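Local coordinates for protein G/U mismatch-specific DNA glycosylase (Deinococcus radiodurans, PDB 2C2Q) that belongs to the uracil-DNA glycosylase superfamily, as a mismatch-specific member with an alpha/beta fold built round a central, mostly parallel sheet, at residues A[65-68]-A[74-77]. The protein carries 1 engineered substitution. Numbering follows the deposited sequence.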
loop_
_atom_site.group_PDB
_atom_site.type_symbol
_atom_site.label_atom_id
_atom_site.label_comp_id
_atom_site.label_asym_id
_atom_site.label_seq_id
_atom_site.Cartn_x
_atom_site.Cartn_y
_atom_site.Cartn_z
ATOM N N ARG A 65 11.268 -8.909 11.044
ATOM C CA ARG A 65 10.436 -9.733 11.935
ATOM C C ARG A 65 9.038 -9.614 11.362
ATOM O O ARG A 65 8.813 -8.709 10.573
ATOM C CB ARG A 65 10.437 -9.153 13.348
ATOM C CG ARG A 65 11.453 -9.803 14.338
ATOM C CD ARG A 65 11.613 -8.999 15.680
ATOM N NE ARG A 65 10.739 -7.814 15.691
ATOM C CZ ARG A 65 9.487 -7.785 16.164
ATOM N NH1 ARG A 65 8.949 -8.872 16.711
ATOM N NH2 ARG A 65 8.768 -6.657 16.099
ATOM N N GLN A 66 8.116 -10.502 11.726
ATOM C CA GLN A 66 6.729 -10.336 11.307
ATOM C C GLN A 66 6.074 -9.365 12.315
ATOM O O GLN A 66 6.010 -9.653 13.543
ATOM C CB GLN A 66 5.968 -11.674 11.228
ATOM C CG GLN A 66 4.464 -11.493 10.978
ATOM C CD GLN A 66 3.700 -12.803 10.743
ATOM O OE1 GLN A 66 4.272 -13.798 10.279
ATOM N NE2 GLN A 66 2.412 -12.793 11.028
ATOM N N LEU A 67 5.634 -8.213 11.826
ATOM C CA LEU A 67 4.992 -7.259 12.748
ATOM C C LEU A 67 3.611 -7.779 13.059
ATOM O O LEU A 67 3.028 -8.519 12.232
ATOM C CB LEU A 67 4.843 -5.859 12.149
ATOM C CG LEU A 67 5.942 -5.009 11.494
ATOM C CD1 LEU A 67 5.818 -3.519 11.752
ATOM C CD2 LEU A 67 7.382 -5.491 11.518
ATOM N N VAL A 68 3.034 -7.351 14.197
ATOM C CA VAL A 68 1.640 -7.604 14.446
ATOM C C VAL A 68 0.935 -6.349 13.890
ATOM O O VAL A 68 1.622 -5.314 13.684
ATOM C CB VAL A 68 1.365 -7.832 15.922
ATOM C CG1 VAL A 68 2.113 -9.139 16.389
ATOM C CG2 VAL A 68 1.813 -6.639 16.724
ATOM N N THR A 74 5.329 1.605 12.880
ATOM C CA THR A 74 6.750 1.537 13.010
ATOM C C THR A 74 7.436 1.318 11.666
ATOM O O THR A 74 8.658 1.408 11.551
ATOM C CB THR A 74 7.164 0.419 13.988
ATOM O OG1 THR A 74 6.856 -0.873 13.403
ATOM C CG2 THR A 74 6.375 0.476 15.343
ATOM N N LEU A 75 6.642 1.067 10.629
ATOM C CA LEU A 75 7.227 0.752 9.349
ATOM C C LEU A 75 8.248 1.765 8.803
ATOM O O LEU A 75 9.145 1.366 8.040
ATOM C CB LEU A 75 6.130 0.513 8.280
ATOM C CG LEU A 75 5.383 -0.839 8.350
ATOM C CD1 LEU A 75 4.320 -0.881 7.242
ATOM C CD2 LEU A 75 6.405 -1.984 8.170
ATOM N N PRO A 76 8.108 3.068 9.082
ATOM C CA PRO A 76 9.104 4.004 8.549
ATOM C C PRO A 76 10.549 3.745 8.971
ATOM O O PRO A 76 11.466 4.196 8.264
ATOM C CB PRO A 76 8.626 5.389 9.052
ATOM C CG PRO A 76 7.152 5.212 9.172
ATOM C CD PRO A 76 6.984 3.806 9.725
ATOM N N GLN A 77 10.752 3.049 10.073
ATOM C CA GLN A 77 12.110 2.722 10.498
ATOM C C GLN A 77 12.773 1.763 9.454
ATOM O O GLN A 77 13.992 1.608 9.398
ATOM C CB GLN A 77 12.100 2.169 11.919
ATOM C CG GLN A 77 11.645 0.711 12.055
ATOM C CD GLN A 77 11.693 0.213 13.436
ATOM O OE1 GLN A 77 12.643 0.523 14.212
ATOM N NE2 GLN A 77 10.693 -0.607 13.788
#
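Leu67 reaches across to Thr74 and Leu75 with a single methyl group, CD1, which touches both residues at once. Its bond from CA to CB already aims at the 74-77 segment; chi1 sets CG beside the backbone N, and a nearly extended chi2 of -144°, off the usual staggered value, then sends CD1 out across the gap between backbones whose nearest CA atoms, those of Leu67 and Thr74, are 9.0 Å apart. The closest approach is 3.3 Å, from Leu67 CD1 to Thr74 OG1, where the two side chains run past one another in opposite directions. The polar partner of that hydroxyl is Glu71 O, to which OG1 is hydrogen-bonded; a chi1 of 68° folds OG1 over the threonine's own backbone, where it meets both this carbonyl and the leucine methyl. The same CD1 lies 3.9 Å from Leu75 CD2, a purely apolar touch between side chains set at a slant. Both segments belong to the connection from helix 53-59 to strand 80-84, an outermost strand of the central mixed sheet, and 74-77 is part of a 3-10 turn in which Gln77 N bonds to Thr74 O at 3.0 Å. Leu67 and Leu75, both buried, also pack on Trp54 of that helix, and Leu75 continues the apolar cluster to Leu80 and Leu82 of the strand. Glu71 also has its OE1 hydrogen-bonded to Val68 N.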